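Local coordinates for protein prophenoloxidase b (Marsupenaeus japonicus, PDB 3WKY) that is a crustacean prophenoloxidase, a type 3 copper protein that, once activated, probably hydroxylates monophenols and oxidises o-diphenols at a two-copper site, at residues A45-D50 against K104-S109; D214-G219 against Q624-P629; L323-E328 against L409-Y414. All blocks are in the same frame, centred on the assembly; numbering follows the deposited sequence.

Interaction 1 (A45-D50 against K104-S109); sequences AVTVLD and KDHVNS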
ATOM      1  N   ALA A  45     -50.754  30.869  -6.270  1.00 50.31           N
ATOM      2  CA  ALA A  45     -51.051  31.824  -5.213  1.00 52.55           C
ATOM      3  C   ALA A  45     -49.956  31.811  -4.152  1.00 52.48           C
ATOM      4  O   ALA A  45     -49.693  30.788  -3.514  1.00 50.82           O
ATOM      5  CB  ALA A  45     -52.402  31.524  -4.593  1.00 45.91           C
ATOM      6  N   VAL A  46     -49.323  32.964  -3.980  1.00 46.26           N
ATOM      7  CA  VAL A  46     -48.231  33.138  -3.038  1.00 45.09           C
ATOM      8  C   VAL A  46     -48.452  34.501  -2.384  1.00 50.82           C
ATOM      9  O   VAL A  46     -48.983  35.407  -3.024  1.00 48.04           O
ATOM     10  CB  VAL A  46     -46.875  33.051  -3.786  1.00 52.40           C
ATOM     11  CG1 VAL A  46     -45.870  34.054  -3.267  1.00 52.57           C
ATOM     12  CG2 VAL A  46     -46.320  31.627  -3.732  1.00 40.87           C
ATOM     13  N   THR A  47     -48.097  34.647  -1.109  1.00 39.98           N
ATOM     14  CA  THR A  47     -48.274  35.926  -0.427  1.00 33.71           C
ATOM     15  C   THR A  47     -47.403  36.989  -1.062  1.00 40.32           C
ATOM     16  O   THR A  47     -46.333  36.688  -1.589  1.00 40.12           O
ATOM     17  CB  THR A  47     -47.895  35.854   1.064  1.00 44.38           C
ATOM     18  OG1 THR A  47     -46.553  35.371   1.190  1.00 37.42           O
ATOM     19  CG2 THR A  47     -48.842  34.943   1.820  1.00 34.32           C
ATOM     20  N   VAL A  48     -47.864  38.235  -1.021  1.00 41.05           N
ATOM     21  CA  VAL A  48     -47.027  39.347  -1.432  1.00 39.47           C
ATOM     22  C   VAL A  48     -46.051  39.631  -0.303  1.00 37.63           C
ATOM     23  O   VAL A  48     -46.454  39.747   0.856  1.00 42.27           O
ATOM     24  CB  VAL A  48     -47.853  40.620  -1.713  1.00 46.23           C
ATOM     25  CG1 VAL A  48     -46.936  41.764  -2.142  1.00 39.37           C
ATOM     26  CG2 VAL A  48     -48.905  40.344  -2.781  1.00 43.45           C
ATOM     27  N   LEU A  49     -44.771  39.734  -0.633  1.00 39.93           N
ATOM     28  CA  LEU A  49     -43.772  40.056   0.376  1.00 47.76           C
ATOM     29  C   LEU A  49     -43.498  41.559   0.398  1.00 42.10           C
ATOM     30  O   LEU A  49     -42.864  42.093  -0.509  1.00 38.09           O
ATOM     31  CB  LEU A  49     -42.476  39.275   0.130  1.00 40.56           C
ATOM     32  CG  LEU A  49     -41.363  39.482   1.162  1.00 44.50           C
ATOM     33  CD1 LEU A  49     -41.873  39.149   2.550  1.00 39.45           C
ATOM     34  CD2 LEU A  49     -40.132  38.644   0.827  1.00 46.48           C
ATOM     35  N   ASP A  50     -43.995  42.230   1.435  1.00 40.26           N
ATOM     36  CA  ASP A  50     -43.765  43.661   1.628  0.53 45.63           C
ATOM     37  C   ASP A  50     -42.280  43.991   1.542  1.00 50.62           C
ATOM     38  O   ASP A  50     -41.469  43.378   2.239  1.00 47.67           O
ATOM     39  CB  ASP A  50     -44.287  44.102   2.999  0.53 46.20           C
ATOM     40  CG  ASP A  50     -45.794  44.259   3.037  0.53 49.29           C
ATOM     41  OD1 ASP A  50     -46.476  43.793   2.099  0.53 49.12           O
ATOM     42  OD2 ASP A  50     -46.299  44.846   4.018  0.53 51.49           O
ATOM     43  N   LYS A 104     -43.573  32.972   4.799  1.00 27.70           N
ATOM     44  CA  LYS A 104     -43.562  31.516   4.691  1.00 29.33           C
ATOM     45  C   LYS A 104     -43.424  30.982   3.263  1.00 36.78           C
ATOM     46  O   LYS A 104     -42.725  29.989   3.042  1.00 27.82           O
ATOM     47  CB  LYS A 104     -44.811  30.931   5.344  1.00 32.37           C
ATOM     48  CG  LYS A 104     -44.879  29.422   5.305  1.00 42.05           C
ATOM     49  CD  LYS A 104     -46.184  28.930   5.893  1.00 37.55           C
ATOM     50  CE  LYS A 104     -46.118  27.456   6.221  1.00 47.29           C
ATOM     51  NZ  LYS A 104     -46.274  26.542   5.062  1.00 41.97           N
ATOM     52  N   ASP A 105     -44.076  31.634   2.300  1.00 29.69           N
ATOM     53  CA  ASP A 105     -43.997  31.208   0.898  1.00 30.42           C
ATOM     54  C   ASP A 105     -42.646  31.493   0.246  1.00 33.71           C
ATOM     55  O   ASP A 105     -42.369  31.003  -0.847  1.00 36.57           O
ATOM     56  CB  ASP A 105     -45.084  31.901   0.062  1.00 33.39           C
ATOM     57  CG  ASP A 105     -46.446  31.257   0.210  1.00 36.71           C
ATOM     58  OD1 ASP A 105     -46.517  30.017   0.357  1.00 36.20           O
ATOM     59  OD2 ASP A 105     -47.455  31.997   0.164  1.00 40.47           O
ATOM     60  N   HIS A 106     -41.814  32.289   0.908  1.00 24.18           N
ATOM     61  CA  HIS A 106     -40.623  32.843   0.283  1.00 28.04           C
ATOM     62  C   HIS A 106     -39.314  32.344   0.878  1.00 31.55           C
ATOM     63  O   HIS A 106     -38.239  32.721   0.410  1.00 31.14           O
ATOM     64  CB  HIS A 106     -40.675  34.367   0.364  1.00 33.51           C
ATOM     65  CG  HIS A 106     -41.946  34.940  -0.180  1.00 44.16           C
ATOM     66  ND1 HIS A 106     -42.089  35.306  -1.502  1.00 40.99           N
ATOM     67  CD2 HIS A 106     -43.145  35.167   0.408  1.00 40.49           C
ATOM     68  CE1 HIS A 106     -43.316  35.755  -1.699  1.00 43.71           C
ATOM     69  NE2 HIS A 106     -43.978  35.679  -0.558  1.00 42.49           N
ATOM     70  N   VAL A 107     -39.410  31.505   1.906  1.00 32.04           N
ATOM     71  CA  VAL A 107     -38.229  30.972   2.581  0.54 28.11           C
ATOM     72  C   VAL A 107     -38.219  29.453   2.537  1.00 23.20           C
ATOM     73  O   VAL A 107     -39.277  28.814   2.493  1.00 28.19           O
ATOM     74  CB  VAL A 107     -38.159  31.416   4.059  0.54 33.14           C
ATOM     75  CG1 VAL A 107     -37.819  32.888   4.166  0.54 27.71           C
ATOM     76  CG2 VAL A 107     -39.465  31.123   4.758  0.54 31.54           C
ATOM     77  N   ASN A 108     -37.018  28.878   2.518  1.00 23.33           N
ATOM     78  CA  ASN A 108     -36.818  27.439   2.619  1.00 23.99           C
ATOM     79  C   ASN A 108     -37.597  26.917   3.840  1.00 23.60           C
ATOM     80  O   ASN A 108     -37.527  27.506   4.916  1.00 24.80           O
ATOM     81  CB  ASN A 108     -35.307  27.188   2.759  1.00 22.49           C
ATOM     82  CG  ASN A 108     -34.972  25.747   3.031  1.00 26.90           C
ATOM     83  OD1 ASN A 108     -35.198  25.253   4.132  1.00 23.41           O
ATOM     84  ND2 ASN A 108     -34.408  25.062   2.033  1.00 26.63           N
ATOM     85  N   SER A 109     -38.356  25.834   3.682  1.00 21.71           N
ATOM     86  CA  SER A 109     -39.242  25.421   4.763  0.52 25.47           C
ATOM     87  C   SER A 109     -38.495  24.949   6.008  1.00 25.95           C
ATOM     88  O   SER A 109     -38.946  25.218   7.122  1.00 21.88           O
ATOM     89  CB  SER A 109     -40.269  24.386   4.295  0.52 29.70           C
ATOM     90  OG  SER A 109     -39.653  23.304   3.631  0.52 31.11           O
TER
HETATM   91  O   HOH W   1     -49.731  30.627  -0.457  1.00 41.24           O
HETATM   92  O   HOH W   2     -46.387  33.049   2.821  1.00 30.58           O

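Interaction 2 (D214-G219 against Q624-P629); sequences DRDRRG and QPIPDP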
ATOM      1  N   ASP A 214     -24.991  36.028  25.094  1.00 35.59           N
ATOM      2  CA  ASP A 214     -26.396  35.693  25.300  1.00 43.61           C
ATOM      3  C   ASP A 214     -26.609  34.265  25.800  1.00 36.64           C
ATOM      4  O   ASP A 214     -27.740  33.850  26.065  1.00 32.24           O
ATOM      5  CB  ASP A 214     -27.199  35.976  24.034  1.00 41.33           C
ATOM      6  CG  ASP A 214     -27.305  37.462  23.748  1.00 47.81           C
ATOM      7  OD1 ASP A 214     -26.691  38.252  24.503  1.00 39.90           O
ATOM      8  OD2 ASP A 214     -27.992  37.834  22.775  1.00 43.04           O
ATOM      9  N   ARG A 215     -25.515  33.518  25.926  1.00 38.78           N
ATOM     10  CA  ARG A 215     -25.528  32.260  26.666  1.00 31.54           C
ATOM     11  C   ARG A 215     -24.399  32.279  27.698  1.00 37.51           C
ATOM     12  O   ARG A 215     -23.423  33.020  27.558  1.00 39.68           O
ATOM     13  CB  ARG A 215     -25.389  31.054  25.727  1.00 32.48           C
ATOM     14  CG  ARG A 215     -26.564  30.845  24.764  1.00 32.16           C
ATOM     15  CD  ARG A 215     -27.873  30.514  25.489  1.00 29.90           C
ATOM     16  NE  ARG A 215     -28.960  30.268  24.541  1.00 26.85           N
ATOM     17  CZ  ARG A 215     -29.673  31.232  23.966  1.00 31.78           C
ATOM     18  NH1 ARG A 215     -29.418  32.503  24.252  1.00 29.67           N
ATOM     19  NH2 ARG A 215     -30.639  30.931  23.108  1.00 26.37           N
ATOM     20  N   ASP A 216     -24.544  31.483  28.747  1.00 27.87           N
ATOM     21  CA  ASP A 216     -23.500  31.360  29.747  1.00 23.16           C
ATOM     22  C   ASP A 216     -22.844  29.996  29.541  1.00 18.50           C
ATOM     23  O   ASP A 216     -23.544  28.978  29.554  1.00 20.73           O
ATOM     24  CB  ASP A 216     -24.131  31.449  31.152  1.00 21.25           C
ATOM     25  CG  ASP A 216     -23.105  31.391  32.278  1.00 24.45           C
ATOM     26  OD1 ASP A 216     -22.050  32.049  32.179  1.00 29.12           O
ATOM     27  OD2 ASP A 216     -23.368  30.701  33.291  1.00 31.99           O
ATOM     28  N   ARG A 217     -21.526  29.979  29.329  1.00 19.81           N
ATOM     29  CA  ARG A 217     -20.764  28.724  29.267  1.00 17.72           C
ATOM     30  C   ARG A 217     -21.288  27.779  28.185  1.00 16.72           C
ATOM     31  O   ARG A 217     -21.395  26.562  28.394  1.00 17.46           O
ATOM     32  CB  ARG A 217     -20.742  28.050  30.651  1.00 17.73           C
ATOM     33  CG  ARG A 217     -20.032  28.929  31.685  1.00 20.65           C
ATOM     34  CD  ARG A 217     -20.381  28.565  33.130  1.00 22.95           C
ATOM     35  NE  ARG A 217     -19.898  27.236  33.491  1.00 20.67           N
ATOM     36  CZ  ARG A 217     -20.060  26.675  34.688  1.00 25.22           C
ATOM     37  NH1 ARG A 217     -20.701  27.325  35.665  1.00 17.46           N
ATOM     38  NH2 ARG A 217     -19.587  25.457  34.907  1.00 18.61           N
ATOM     39  N   ARG A 218     -21.621  28.351  27.028  1.00 16.57           N
ATOM     40  CA  ARG A 218     -22.233  27.576  25.944  1.00 18.84           C
ATOM     41  C   ARG A 218     -21.251  26.557  25.355  1.00 17.56           C
ATOM     42  O   ARG A 218     -21.648  25.464  24.947  1.00 16.68           O
ATOM     43  CB  ARG A 218     -22.721  28.498  24.818  1.00 20.81           C
ATOM     44  CG  ARG A 218     -23.775  27.850  23.889  1.00 18.94           C
ATOM     45  CD  ARG A 218     -23.866  28.582  22.550  1.00 17.96           C
ATOM     46  NE  ARG A 218     -22.555  28.531  21.904  1.00 20.01           N
ATOM     47  CZ  ARG A 218     -22.092  27.470  21.251  1.00 17.72           C
ATOM     48  NH1 ARG A 218     -22.857  26.398  21.084  1.00 17.07           N
ATOM     49  NH2 ARG A 218     -20.869  27.492  20.746  1.00 21.37           N
ATOM     50  N   GLY A 219     -19.983  26.939  25.283  1.00 17.32           N
ATOM     51  CA  GLY A 219     -18.940  26.038  24.808  1.00 18.04           C
ATOM     52  C   GLY A 219     -18.764  24.863  25.743  1.00 18.54           C
ATOM     53  O   GLY A 219     -18.562  23.724  25.313  1.00 17.56           O
ATOM     54  N   GLN A 624     -30.657  32.711  31.502  1.00 34.55           N
ATOM     55  CA  GLN A 624     -30.114  32.636  32.864  1.00 42.25           C
ATOM     56  C   GLN A 624     -28.713  32.039  32.868  1.00 43.18           C
ATOM     57  O   GLN A 624     -28.428  31.131  32.094  1.00 38.02           O
ATOM     58  CB  GLN A 624     -31.010  31.773  33.757  1.00 40.60           C
ATOM     59  CG  GLN A 624     -32.354  32.382  34.126  1.00 61.89           C
ATOM     60  CD  GLN A 624     -33.184  31.450  34.998  1.00 70.32           C
ATOM     61  OE1 GLN A 624     -32.647  30.573  35.682  1.00 79.43           O
ATOM     62  NE2 GLN A 624     -34.502  31.627  34.969  1.00 73.82           N
ATOM     63  N   PRO A 625     -27.834  32.537  33.752  1.00 42.77           N
ATOM     64  CA  PRO A 625     -26.518  31.906  33.896  1.00 36.39           C
ATOM     65  C   PRO A 625     -26.625  30.506  34.501  1.00 39.91           C
ATOM     66  O   PRO A 625     -27.629  30.185  35.142  1.00 38.57           O
ATOM     67  CB  PRO A 625     -25.789  32.838  34.866  1.00 38.71           C
ATOM     68  CG  PRO A 625     -26.877  33.529  35.623  1.00 42.34           C
ATOM     69  CD  PRO A 625     -27.987  33.711  34.630  1.00 44.41           C
ATOM     70  N   ILE A 626     -25.615  29.671  34.268  1.00 34.08           N
ATOM     71  CA  ILE A 626     -25.482  28.409  34.988  1.00 38.03           C
ATOM     72  C   ILE A 626     -25.325  28.769  36.475  1.00 25.56           C
ATOM     73  O   ILE A 626     -24.404  29.499  36.848  1.00 35.49           O
ATOM     74  CB  ILE A 626     -24.245  27.615  34.501  1.00 37.17           C
ATOM     75  CG1 ILE A 626     -24.190  27.562  32.965  1.00 30.62           C
ATOM     76  CG2 ILE A 626     -24.218  26.206  35.107  1.00 34.36           C
ATOM     77  CD1 ILE A 626     -24.999  26.453  32.354  1.00 33.45           C
ATOM     78  N   PRO A 627     -26.232  28.279  37.330  1.00 43.91           N
ATOM     79  CA  PRO A 627     -26.247  28.758  38.722  1.00 37.02           C
ATOM     80  C   PRO A 627     -24.982  28.342  39.480  1.00 43.84           C
ATOM     81  O   PRO A 627     -24.368  29.114  40.223  1.00 53.45           O
ATOM     82  CB  PRO A 627     -27.463  28.040  39.330  1.00 47.00           C
ATOM     83  CG  PRO A 627     -28.186  27.380  38.177  1.00 45.55           C
ATOM     84  CD  PRO A 627     -27.157  27.156  37.115  1.00 47.12           C
ATOM     85  N   ASP A 628     -24.608  27.096  39.247  1.00 28.25           N
ATOM     86  CA  ASP A 628     -23.526  26.388  39.912  1.00 28.07           C
ATOM     87  C   ASP A 628     -22.164  26.837  39.366  1.00 27.85           C
ATOM     88  O   ASP A 628     -21.932  26.781  38.158  1.00 23.29           O
ATOM     89  CB  ASP A 628     -23.774  24.906  39.623  1.00 28.01           C
ATOM     90  CG  ASP A 628     -22.778  23.991  40.271  1.00 30.09           C
ATOM     91  OD1 ASP A 628     -21.999  24.455  41.125  1.00 26.95           O
ATOM     92  OD2 ASP A 628     -22.796  22.788  39.916  1.00 30.99           O
ATOM     93  N   PRO A 629     -21.253  27.290  40.245  1.00 23.81           N
ATOM     94  CA  PRO A 629     -19.943  27.706  39.728  1.00 22.84           C
ATOM     95  C   PRO A 629     -19.018  26.526  39.381  1.00 20.47           C
ATOM     96  O   PRO A 629     -18.041  26.745  38.660  1.00 22.74           O
ATOM     97  CB  PRO A 629     -19.351  28.509  40.886  1.00 26.87           C
ATOM     98  CG  PRO A 629     -19.970  27.897  42.105  1.00 22.82           C
ATOM     99  CD  PRO A 629     -21.366  27.503  41.703  1.00 22.86           C
TER
HETATM  100  O   HOH W   3     -22.228  29.860  35.726  1.00 28.32           O
HETATM  101  O   HOH W   4     -27.541  31.491  29.254  1.00 34.63           O

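Interaction 3 (L323-E328 against L409-Y414); sequences LTDNPE and LTQPPY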
ATOM      1  N   LEU A 323      -6.029  29.041  30.022  1.00 16.33           N
ATOM      2  CA  LEU A 323      -7.044  28.001  30.136  1.00 15.11           C
ATOM      3  C   LEU A 323      -7.003  27.406  31.535  1.00 16.23           C
ATOM      4  O   LEU A 323      -5.999  26.817  31.939  1.00 18.56           O
ATOM      5  CB  LEU A 323      -6.779  26.868  29.128  1.00 15.45           C
ATOM      6  CG  LEU A 323      -6.856  27.233  27.651  1.00 14.37           C
ATOM      7  CD1 LEU A 323      -6.479  25.991  26.810  1.00 16.72           C
ATOM      8  CD2 LEU A 323      -8.261  27.714  27.289  1.00 14.77           C
ATOM      9  N   THR A 324      -8.090  27.549  32.287  1.00 16.02           N
ATOM     10  CA  THR A 324      -8.139  26.928  33.614  1.00 15.27           C
ATOM     11  C   THR A 324      -9.573  26.634  34.023  1.00 16.29           C
ATOM     12  O   THR A 324     -10.473  27.424  33.727  1.00 17.03           O
ATOM     13  CB  THR A 324      -7.446  27.825  34.689  1.00 21.20           C
ATOM     14  OG1 THR A 324      -7.475  27.162  35.956  1.00 19.38           O
ATOM     15  CG2 THR A 324      -8.147  29.181  34.819  1.00 20.96           C
ATOM     16  N   ASP A 325      -9.795  25.496  34.682  1.00 15.82           N
ATOM     17  CA  ASP A 325     -11.110  25.207  35.239  1.00 20.41           C
ATOM     18  C   ASP A 325     -11.145  25.562  36.733  1.00 16.89           C
ATOM     19  O   ASP A 325     -12.093  25.209  37.435  1.00 18.46           O
ATOM     20  CB  ASP A 325     -11.518  23.745  35.022  1.00 15.33           C
ATOM     21  CG  ASP A 325     -11.995  23.463  33.587  1.00 14.72           C
ATOM     22  OD1 ASP A 325     -11.868  24.354  32.719  1.00 16.65           O
ATOM     23  OD2 ASP A 325     -12.495  22.345  33.335  1.00 17.24           O
ATOM     24  N   ASN A 326     -10.090  26.240  37.190  1.00 17.15           N
ATOM     25  CA  ASN A 326     -10.059  26.902  38.508  1.00 21.02           C
ATOM     26  C   ASN A 326      -9.974  28.419  38.266  1.00 18.34           C
ATOM     27  O   ASN A 326      -8.966  29.042  38.599  1.00 23.93           O
ATOM     28  CB  ASN A 326      -8.798  26.512  39.303  1.00 20.88           C
ATOM     29  CG  ASN A 326      -8.811  25.073  39.837  1.00 18.00           C
ATOM     30  OD1 ASN A 326      -9.858  24.472  40.078  1.00 22.56           O
ATOM     31  ND2 ASN A 326      -7.613  24.534  40.063  1.00 19.21           N
ATOM     32  N   PRO A 327     -11.001  29.024  37.651  1.00 19.52           N
ATOM     33  CA  PRO A 327     -10.797  30.412  37.223  1.00 16.83           C
ATOM     34  C   PRO A 327     -10.868  31.427  38.371  1.00 23.54           C
ATOM     35  O   PRO A 327     -11.431  31.131  39.421  1.00 23.48           O
ATOM     36  CB  PRO A 327     -11.975  30.657  36.281  1.00 23.12           C
ATOM     37  CG  PRO A 327     -13.049  29.761  36.799  1.00 27.73           C
ATOM     38  CD  PRO A 327     -12.359  28.540  37.334  1.00 22.74           C
ATOM     39  N   GLU A 328     -10.296  32.604  38.153  1.00 22.72           N
ATOM     40  CA  GLU A 328     -10.532  33.748  39.028  1.00 28.73           C
ATOM     41  C   GLU A 328     -11.965  34.203  38.825  1.00 32.83           C
ATOM     42  O   GLU A 328     -12.593  33.881  37.812  1.00 24.10           O
ATOM     43  CB  GLU A 328      -9.590  34.894  38.663  1.00 26.64           C
ATOM     44  CG  GLU A 328      -8.121  34.601  38.915  1.00 32.18           C
ATOM     45  CD  GLU A 328      -7.220  35.695  38.385  1.00 39.62           C
ATOM     46  OE1 GLU A 328      -7.746  36.730  37.937  1.00 46.40           O
ATOM     47  OE2 GLU A 328      -5.985  35.516  38.411  1.00 41.57           O
ATOM     48  N   LEU A 409      -7.588  16.565  31.354  1.00 15.41           N
ATOM     49  CA  LEU A 409      -6.424  15.938  31.981  1.00 17.61           C
ATOM     50  C   LEU A 409      -5.300  16.928  32.320  1.00 19.99           C
ATOM     51  O   LEU A 409      -4.444  16.640  33.169  1.00 18.03           O
ATOM     52  CB  LEU A 409      -5.892  14.789  31.113  1.00 16.50           C
ATOM     53  CG  LEU A 409      -6.757  13.526  31.066  1.00 15.42           C
ATOM     54  CD1 LEU A 409      -6.099  12.457  30.192  1.00 30.19           C
ATOM     55  CD2 LEU A 409      -7.050  12.984  32.479  1.00 24.19           C
ATOM     56  N   THR A 410      -5.294  18.093  31.680  1.00 16.52           N
ATOM     57  CA  THR A 410      -4.269  19.092  31.996  1.00 16.81           C
ATOM     58  C   THR A 410      -4.567  19.812  33.311  1.00 18.29           C
ATOM     59  O   THR A 410      -3.725  20.544  33.823  1.00 19.21           O
ATOM     60  CB  THR A 410      -4.116  20.167  30.909  1.00 15.11           C
ATOM     61  OG1 THR A 410      -5.338  20.908  30.785  1.00 18.19           O
ATOM     62  CG2 THR A 410      -3.745  19.533  29.554  1.00 15.84           C
ATOM     63  N   GLN A 411      -5.766  19.618  33.838  1.00 15.37           N
ATOM     64  CA  GLN A 411      -6.171  20.341  35.047  1.00 15.47           C
ATOM     65  C   GLN A 411      -5.714  19.621  36.300  1.00 16.52           C
ATOM     66  O   GLN A 411      -5.686  18.383  36.345  1.00 18.01           O
ATOM     67  CB  GLN A 411      -7.688  20.554  35.045  1.00 16.42           C
ATOM     68  CG  GLN A 411      -8.131  21.385  33.831  1.00 17.16           C
ATOM     69  CD  GLN A 411      -7.381  22.695  33.748  1.00 24.25           C
ATOM     70  OE1 GLN A 411      -7.581  23.577  34.584  1.00 18.13           O
ATOM     71  NE2 GLN A 411      -6.492  22.830  32.749  1.00 16.52           N
ATOM     72  N   PRO A 412      -5.338  20.395  37.329  1.00 19.39           N
ATOM     73  CA  PRO A 412      -4.919  19.745  38.579  1.00 21.99           C
ATOM     74  C   PRO A 412      -6.100  19.063  39.245  1.00 17.27           C
ATOM     75  O   PRO A 412      -7.233  19.533  39.103  1.00 18.24           O
ATOM     76  CB  PRO A 412      -4.428  20.917  39.449  1.00 16.59           C
ATOM     77  CG  PRO A 412      -5.158  22.113  38.943  1.00 17.07           C
ATOM     78  CD  PRO A 412      -5.327  21.867  37.416  1.00 15.17           C
ATOM     79  N   PRO A 413      -5.852  17.958  39.961  1.00 19.27           N
ATOM     80  CA  PRO A 413      -6.940  17.290  40.685  1.00 20.02           C
ATOM     81  C   PRO A 413      -7.598  18.272  41.648  1.00 19.53           C
ATOM     82  O   PRO A 413      -6.925  19.197  42.112  1.00 19.21           O
ATOM     83  CB  PRO A 413      -6.211  16.213  41.495  1.00 22.16           C
ATOM     84  CG  PRO A 413      -4.941  15.943  40.714  1.00 23.70           C
ATOM     85  CD  PRO A 413      -4.555  17.262  40.111  1.00 21.33           C
ATOM     86  N   TYR A 414      -8.890  18.093  41.906  1.00 16.10           N
ATOM     87  CA  TYR A 414      -9.577  18.887  42.919  1.00 20.22           C
ATOM     88  C   TYR A 414      -8.864  18.732  44.260  1.00 17.04           C
ATOM     89  O   TYR A 414      -8.469  17.625  44.636  1.00 20.51           O
ATOM     90  CB  TYR A 414     -11.042  18.458  43.040  1.00 19.18           C
ATOM     91  CG  TYR A 414     -11.859  18.812  41.813  1.00 19.55           C
ATOM     92  CD1 TYR A 414     -12.169  20.136  41.523  1.00 18.13           C
ATOM     93  CD2 TYR A 414     -12.330  17.824  40.958  1.00 20.44           C
ATOM     94  CE1 TYR A 414     -12.924  20.463  40.400  1.00 20.19           C
ATOM     95  CE2 TYR A 414     -13.076  18.146  39.818  1.00 16.70           C
ATOM     96  CZ  TYR A 414     -13.369  19.458  39.554  1.00 19.34           C
ATOM     97  OH  TYR A 414     -14.109  19.769  38.433  1.00 20.76           O
TER
HETATM   98  O   HOH W   5      -4.374  24.600  31.656  1.00 21.32           O
HETATM   99  O   HOH W   6      -5.646  25.039  35.726  1.00 27.49           O
HETATM  100  O   HOH W   7     -12.664  20.876  35.805  1.00 19.78           O
HETATM  101  O   HOH W   8      -7.571  21.987  41.840  1.00 18.14           O

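Interaction 1 (A45-D50 against K104-S109)
Val46 and Asp105 bring their CA atoms within 6.1 Å of each other, where strand 45-47 passes the loop that joins helix 93-103 to helix 109-122. The strand pairs with strand 36-38 in a small antiparallel sheet, so the contact lays the edge of a two-stranded sheet on an inter-helix loop of the hemocyanin-type all-alpha domain. Asp105 takes the amide of this edge: Thr47 N donates to Asp105 OD2 over 3.0 Å, nearly straight at 161°, and meets the carboxylate on its anti side. The other oxygen, OD1, accepts from Thr22 N, which fixes how the carboxylate is turned. His106 reaches the same threonine from its ring edge. The one N-H of His106 NE2 is shared between Thr47 O at 2.8 Å and Thr47 OG1 at 3.1 Å, and both acceptors lie near the ring plane. The carbonyl is approached from above, with NE2 42° out of its plane. Thr47 holds OG1 between its backbone N and carbonyl carbon (chi1 55°), and this hydroxyl also bonds Met102 O at the end of helix 93-103. Water 2 links it to Asp105 N. Leu49 covers one face of the imidazole with a CH-pi contact, Leu49 CB lying 4.0 Å from the centroid of the His106 ring. Val46 CG1 meets His106 CE1 obliquely at 3.4 Å. Water 1 donates to Ala45 O and, over 2.7 Å, to Asp105 OD2.

Interaction 2 (D214-G219 against Q624-P629)
Arg217, Asp216 and Ile626 bury the most surface where segment 214-219 meets segment 624-629. With CG anti to the backbone N (chi1 -177°), the Asp216 carboxylate lies beside the backbone of Pro625 and Ile626. Ile626 N donates to Asp216 OD2 over 2.7 Å and uses the anti lone pair. A second donor, water 3, holds the same oxygen. This water also donates to Ile626 O and accepts from Arg217 NH1, so it ties three residues together. With an alanine in place of Asp216, Ile626 N and water 3 would probably lose the acceptor they share. Ile626 fills the angle between the two side chains of the other segment. Ile626 CG1 packs against Asp216 OD2 at 3.3 Å and Arg217 CD at 3.9 Å. Ile626 CG2 lies over one face of the Arg217 guanidinium, 3.7 Å from Arg217 NH1. The arginine chain bends at chi3 (66°), and Arg217 NH1 then meets Asp628 O edge-on at 2.8 Å, with the bond in the carbonyl plane. Glu220 pairs with Arg217 NE, Trp630 O takes NH2, and Tyr333 adds a cation-pi contact. The side chain of Asp628 forms its own salt bridge, OD2 with Arg504. Arg217 is the N-cap residue of helix 218-239, which carries His226 of the dicopper pocket. The arrangement is consistent with the interface between the copper-containing and Ig-like domains of the hemocyanin fold.

Interaction 3 (L323-E328 against L409-Y414)
Asp325 and Gln411 supply the direct hydrogen bond of this contact. Asp325 N donates to Gln411 OE1 over 2.9 Å, almost straight at 167°, but it approaches from above the amide carbonyl plane, 51° out of it. The glutamine chain bends at chi2 (-54°), and Gln411 NE2 donates in the amide plane to Thr410 OG1 at 3.0 Å, which sets the rotation of the amide. Water-mediated bonds widen the contact. Water 5 joins Leu323 O to Gln411 NE2. Water 6 donates to Gln411 OE1 over 2.7 Å and also bonds Thr324 OG1, so OE1 is held by two donors. Water 7 links Asp325 OD2 to Tyr414 OH, and water 8 links Asn326 ND2 to Pro413 O. Within 323-328, Thr324 OG1 accepts from Asn326 N at 3.0 Å, which makes an ST turn. This turn lies in the copper-containing domain, between strand 320-322 and helix 334-343, and faces the chain leaving helix 391-409. Packing adds Asn326 ND2 against Pro412 CG at 3.6 Å, while the OD1 of that asparagine bonds Arg638 and Gln418. Charge enters through Asp325, whose OD2 forms a salt bridge with Lys408 and whose OD1 bonds Tyr407 OH and Ile335 N. A second subunit packs here too: its Thr686 touches Asn326, and its Asp586 touches Pro412.

Overall arrangement
Interaction 1 comes first along the chain and closes before the others begin. It is a separate surface contact in the N-terminal helical region; its centre lies about 37 Å from that of interaction 2 and about 51 Å from that of interaction 3. Interaction 2 opens next and closes last, since both segments of interaction 3 fall between its halves. Their centres are about 18 Å apart. Segments 214-219 and 323-328 belong to the copper-containing domain. Interactions 2 and 3 lie beside ends of helices 218-239 and 391-409, which both carry dicopper-pocket residues. A second subunit lies along interaction 3 and reaches interaction 2 only at Pro629; no other subunit touches interaction 1.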